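Local atomic coordinates of transcriptional regulator, TetR family (Marinobacter aquaeolei, PDB entry 3NNR), a protein that probably binds DNA through an N-terminal helix-turn-helix domain, as a TetR-family transcriptional regulator. Residues Phe57-Tyr60 and Glu61-Val64; Arg74-Thr77 and Leu78-Thr82. All coordinates share one frame; numbering follows the deposited sequence.

Interaction 1. Residues Phe57-Tyr60 and Glu61-Val64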
loop_
_atom_site.group_PDB
_atom_site.type_symbol
_atom_site.label_atom_id
_atom_site.label_comp_id
_atom_site.label_asym_id
_atom_site.label_seq_id
_atom_site.Cartn_x
_atom_site.Cartn_y
_atom_site.Cartn_z
ATOM N N PHE A 57 -6.477 18.158 3.223
ATOM C CA PHE A 57 -6.900 17.200 2.198
ATOM C C PHE A 57 -7.578 17.883 1.001
ATOM O O PHE A 57 -7.298 17.547 -0.156
ATOM C CB PHE A 57 -7.848 16.136 2.746
ATOM C CG PHE A 57 -8.527 15.363 1.667
ATOM C CD1 PHE A 57 -7.831 14.378 0.976
ATOM C CD2 PHE A 57 -9.816 15.647 1.298
ATOM C CE1 PHE A 57 -8.425 13.689 -0.053
ATOM C CE2 PHE A 57 -10.415 14.964 0.258
ATOM C CZ PHE A 57 -9.712 13.977 -0.411
ATOM N N GLN A 58 -8.474 18.823 1.281
ATOM C CA GLN A 58 -9.138 19.567 0.217
ATOM C C GLN A 58 -8.165 20.298 -0.707
ATOM O O GLN A 58 -8.517 20.501 -1.876
ATOM C CB GLN A 58 -10.168 20.549 0.766
ATOM C CG GLN A 58 -11.411 19.884 1.289
ATOM C CD GLN A 58 -12.420 20.865 1.885
ATOM O OE1 GLN A 58 -12.068 21.823 2.594
ATOM N NE2 GLN A 58 -13.679 20.608 1.617
ATOM N N GLU A 59 -7.000 20.722 -0.188
ATOM C CA GLU A 59 -5.963 21.365 -1.017
ATOM C C GLU A 59 -5.262 20.299 -1.876
ATOM O O GLU A 59 -4.964 20.575 -3.020
ATOM C CB GLU A 59 -4.897 22.156 -0.227
ATOM C CG GLU A 59 -5.369 23.312 0.719
ATOM C CD GLU A 59 -6.142 24.459 0.040
ATOM O OE1 GLU A 59 -5.882 24.754 -1.158
ATOM O OE2 GLU A 59 -7.003 25.083 0.731
ATOM N N TYR A 60 -4.993 19.121 -1.310
ATOM C CA TYR A 60 -4.364 17.980 -2.020
ATOM C C TYR A 60 -5.289 17.506 -3.139
ATOM O O TYR A 60 -4.854 17.364 -4.275
ATOM C CB TYR A 60 -4.051 16.832 -1.043
ATOM C CG TYR A 60 -3.479 15.539 -1.644
ATOM C CD1 TYR A 60 -2.254 15.504 -2.344
ATOM C CD2 TYR A 60 -4.143 14.349 -1.489
ATOM C CE1 TYR A 60 -1.745 14.276 -2.901
ATOM C CE2 TYR A 60 -3.661 13.177 -2.015
ATOM C CZ TYR A 60 -2.467 13.126 -2.713
ATOM O OH TYR A 60 -2.092 11.866 -3.171
ATOM N N GLU A 61 -6.561 17.318 -2.802
ATOM C CA GLU A 61 -7.620 16.936 -3.744
ATOM C C GLU A 61 -7.660 17.909 -4.937
ATOM O O GLU A 61 -7.644 17.473 -6.088
ATOM C CB GLU A 61 -8.968 16.919 -3.006
ATOM C CG GLU A 61 -10.162 16.392 -3.788
ATOM C CD GLU A 61 -11.492 16.557 -3.068
ATOM O OE1 GLU A 61 -11.721 17.582 -2.368
ATOM O OE2 GLU A 61 -12.338 15.664 -3.263
ATOM N N LYS A 62 -7.682 19.216 -4.664
ATOM C CA LYS A 62 -7.679 20.237 -5.736
ATOM C C LYS A 62 -6.444 20.143 -6.611
ATOM O O LYS A 62 -6.532 20.319 -7.822
ATOM C CB LYS A 62 -7.767 21.671 -5.187
ATOM C CG LYS A 62 -9.162 22.125 -4.765
ATOM C CD LYS A 62 -9.139 23.503 -4.029
ATOM C CE LYS A 62 -10.469 23.771 -3.284
ATOM N NZ LYS A 62 -10.308 24.633 -2.069
ATOM N N LEU A 63 -5.306 19.857 -5.992
ATOM C CA LEU A 63 -4.026 19.780 -6.689
ATOM C C LEU A 63 -4.001 18.601 -7.651
ATOM O O LEU A 63 -3.722 18.769 -8.832
ATOM C CB LEU A 63 -2.868 19.638 -5.686
ATOM C CG LEU A 63 -1.487 20.069 -6.158
ATOM C CD1 LEU A 63 -1.478 21.597 -6.162
ATOM C CD2 LEU A 63 -0.355 19.484 -5.283
ATOM N N VAL A 64 -4.347 17.423 -7.143
ATOM C CA VAL A 64 -4.331 16.192 -7.944
ATOM C C VAL A 64 -5.368 16.255 -9.082
ATOM O O VAL A 64 -5.042 15.904 -10.226
ATOM C CB VAL A 64 -4.488 14.967 -7.055
ATOM C CG1 VAL A 64 -4.604 13.704 -7.878
ATOM C CG2 VAL A 64 -3.302 14.905 -6.058
#

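Interaction 2. Residues Arg74-Thr77 and Leu78-Thr82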
loop_
_atom_site.group_PDB
_atom_site.type_symbol
_atom_site.label_atom_id
_atom_site.label_comp_id
_atom_site.label_asym_id
_atom_site.label_seq_id
_atom_site.Cartn_x
_atom_site.Cartn_y
_atom_site.Cartn_z
ATOM N N ARG A 74 -6.489 16.854 -27.811
ATOM C CA ARG A 74 -5.211 16.443 -28.435
ATOM C C ARG A 74 -4.840 15.025 -28.004
ATOM O O ARG A 74 -5.379 14.550 -27.026
ATOM C CB ARG A 74 -4.091 17.426 -28.054
ATOM C CG ARG A 74 -3.910 17.667 -26.547
ATOM C CD ARG A 74 -2.790 18.666 -26.255
ATOM N NE ARG A 74 -2.741 19.036 -24.840
ATOM C CZ ARG A 74 -3.385 20.078 -24.325
ATOM N NH1 ARG A 74 -4.115 20.854 -25.112
ATOM N NH2 ARG A 74 -3.298 20.347 -23.032
ATOM N N PRO A 75 -3.912 14.347 -28.732
ATOM C CA PRO A 75 -3.546 12.992 -28.269
ATOM C C PRO A 75 -2.549 13.039 -27.105
ATOM O O PRO A 75 -1.809 14.007 -26.967
ATOM C CB PRO A 75 -2.932 12.339 -29.515
ATOM C CG PRO A 75 -2.407 13.462 -30.299
ATOM C CD PRO A 75 -3.258 14.666 -30.019
ATOM N N ILE A 76 -2.556 12.006 -26.269
ATOM C CA ILE A 76 -1.643 11.915 -25.124
ATOM C C ILE A 76 -0.241 11.595 -25.627
ATOM O O ILE A 76 -0.092 10.706 -26.465
ATOM C CB ILE A 76 -2.108 10.821 -24.086
ATOM C CG1 ILE A 76 -1.270 10.878 -22.814
ATOM C CG2 ILE A 76 -2.062 9.383 -24.665
ATOM C CD1 ILE A 76 -1.841 10.078 -21.696
ATOM N N THR A 77 0.767 12.324 -25.141
ATOM C CA THR A 77 2.177 12.043 -25.475
ATOM C C THR A 77 2.901 11.346 -24.289
ATOM O O THR A 77 2.369 11.244 -23.190
ATOM C CB THR A 77 2.950 13.317 -25.770
ATOM O OG1 THR A 77 3.079 14.062 -24.554
ATOM C CG2 THR A 77 2.264 14.188 -26.866
ATOM N N LEU A 78 4.127 10.883 -24.535
ATOM C CA LEU A 78 4.989 10.310 -23.488
ATOM C C LEU A 78 5.407 11.330 -22.400
ATOM O O LEU A 78 5.628 10.965 -21.225
ATOM C CB LEU A 78 6.240 9.676 -24.121
ATOM C CG LEU A 78 6.012 8.435 -24.995
ATOM C CD1 LEU A 78 7.326 7.974 -25.593
ATOM C CD2 LEU A 78 5.355 7.294 -24.204
ATOM N N GLU A 79 5.527 12.594 -22.811
ATOM C CA GLU A 79 5.896 13.710 -21.933
ATOM C C GLU A 79 4.717 13.932 -20.946
ATOM O O GLU A 79 4.930 14.115 -19.722
ATOM C CB GLU A 79 6.268 14.954 -22.748
ATOM C CG GLU A 79 7.561 14.850 -23.706
ATOM C CD GLU A 79 7.415 13.978 -25.009
ATOM O OE1 GLU A 79 6.325 13.413 -25.270
ATOM O OE2 GLU A 79 8.406 13.840 -25.775
ATOM N N ASP A 80 3.478 13.842 -21.452
ATOM C CA ASP A 80 2.282 13.893 -20.588
ATOM C C ASP A 80 2.265 12.742 -19.586
ATOM O O ASP A 80 1.892 12.925 -18.423
ATOM C CB ASP A 80 0.970 13.776 -21.376
ATOM C CG ASP A 80 0.698 14.932 -22.268
ATOM O OD1 ASP A 80 1.216 16.052 -22.044
ATOM O OD2 ASP A 80 -0.106 14.718 -23.200
HETATM N N MSE A 81 2.637 11.554 -20.050
HETATM C CA MSE A 81 2.657 10.380 -19.183
HETATM C C MSE A 81 3.624 10.612 -17.997
HETATM O O MSE A 81 3.235 10.449 -16.842
HETATM C CB MSE A 81 3.009 9.121 -19.978
HETATM C CG MSE A 81 2.835 7.840 -19.208
HETATM SE SE MSE A 81 3.447 6.374 -20.287
HETATM C CE MSE A 81 5.353 6.760 -20.359
ATOM N N THR A 82 4.839 11.060 -18.303
ATOM C CA THR A 82 5.856 11.320 -17.284
ATOM C C THR A 82 5.416 12.434 -16.329
ATOM O O THR A 82 5.694 12.367 -15.132
ATOM C CB THR A 82 7.213 11.659 -17.909
ATOM O OG1 THR A 82 7.065 12.789 -18.754
ATOM C CG2 THR A 82 7.693 10.530 -18.751
#

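Interaction 1. Residues Phe57-Tyr60 and Glu61-Val64
Over one face of the Phe57 ring lies CB of Glu61, and over one face of the Tyr60 ring lies CG2 of Val64; both are i to i+4 CH-pi contacts along a single alpha helix, 49-67, which in TetR-family proteins links the DNA-binding head to the regulatory domain. Glu61 CB stands 4.3 Å from the centroid of the Phe57 ring, 23° off the ring normal and displaced toward the rim. The glutamate chain then runs on, extended, until its CD is 3.8 Å from Phe57 CE2, with the carboxylate plane inclined to the ring. The second pair is closer: Val64 CG2 is 3.9 Å from the centroid of the Tyr60 ring and 3.6 Å from Tyr60 CE1. With CG anti to the backbone N (chi1 176°), the tyrosine ring projects mainly outward from the helix, and Val64 CG2, anti to its own carbonyl carbon, reaches back over the face.

These pairs line a packed side of the helix. The Phe57 ring meets that of Phe98 and touches Leu112 and Tyr116 of helix 110-136, while Tyr60 meets the ring of Tyr95 and its OH is hydrogen-bonded to an unidentified ligand. Glu61 OE2 forms a salt bridge with Arg122, so the carboxylate beside Phe57 ties two helices together. With an alanine here in place of Glu61 the carboxylate is gone, which would probably leave Arg122 without this mate and open a gap beside Phe57 CE2.

On the other side, Lys62 lays its CG 3.4 Å from Gln58 O, and its NZ stays 4.4 Å from Glu59 OE2, beyond a salt bridge. Of the four i to i+4 backbone bonds, the straightest is Glu61 N to Phe57 O, 2.8 Å long with an N-H...O angle of 176°.

Interaction 2. Residues Arg74-Thr77 and Leu78-Thr82
Thr77 and Asp80 close a capping box at the start of helix 78-94, each side chain accepting a hydrogen bond from the other's backbone N. Thr77, the N-cap residue, takes Asp80 N on its OG1 at 3.1 Å, in a nearly straight bond. OG1 can do this because it sits between the backbone N and the carbonyl carbon (chi1 68°), facing the first turn. In return, Thr77 N donates to Asp80 OD2 at 3.2 Å; the bond is straight at the hydrogen (174°), but the donor stands above the carboxylate plane, 48° out of it. The Thr77 hydroxyl donates a weak bond to Glu79 OE1, 3.4 Å from Thr77 OG1, and a bend at chi2 brings that carboxylate back over the cap.

The first i to i+4 backbone bond across the junction runs from Met81 N to Thr77 O, 3.2 Å.

The apolar part is small: Ile76 CG1 lies 3.9 Å from Asp80 CB, flanking the carboxylate arm of the box. Beyond it, Ile76 packs on Ile130 and Leu134 of helix 110-136, whereas Leu78 touches Tyr202 and Val206 of helix 200-211, so the capped end makes contact with two other helices of the regulatory domain.

One turn further on, the hydroxyl of Thr82 bonds back to the helix backbone, its OG1 2.7 Å from Glu79 O.

Overall arrangement
Interaction 1 lies inside helix 49-67 and interaction 2 caps the start of helix 78-94, the next helix in the chain. Their centres are about 22 Å apart and their nearest atoms about 11 Å, so they do not touch. What relates them is helix 110-136: Phe57, Glu61 and Val64 meet it through Tyr116, Arg122 and Phe119, and Ile76 meets it further along, at Ile130 and Leu134. Both also lie near unidentified bound molecules, probably from the crystallisation liquor, about 3 Å from the Tyr60 side chain and about 4 Å from that of Met81 (a selenomethionine); these may nonetheless mark a pocket in the regulatory domain but identify no natural ligand.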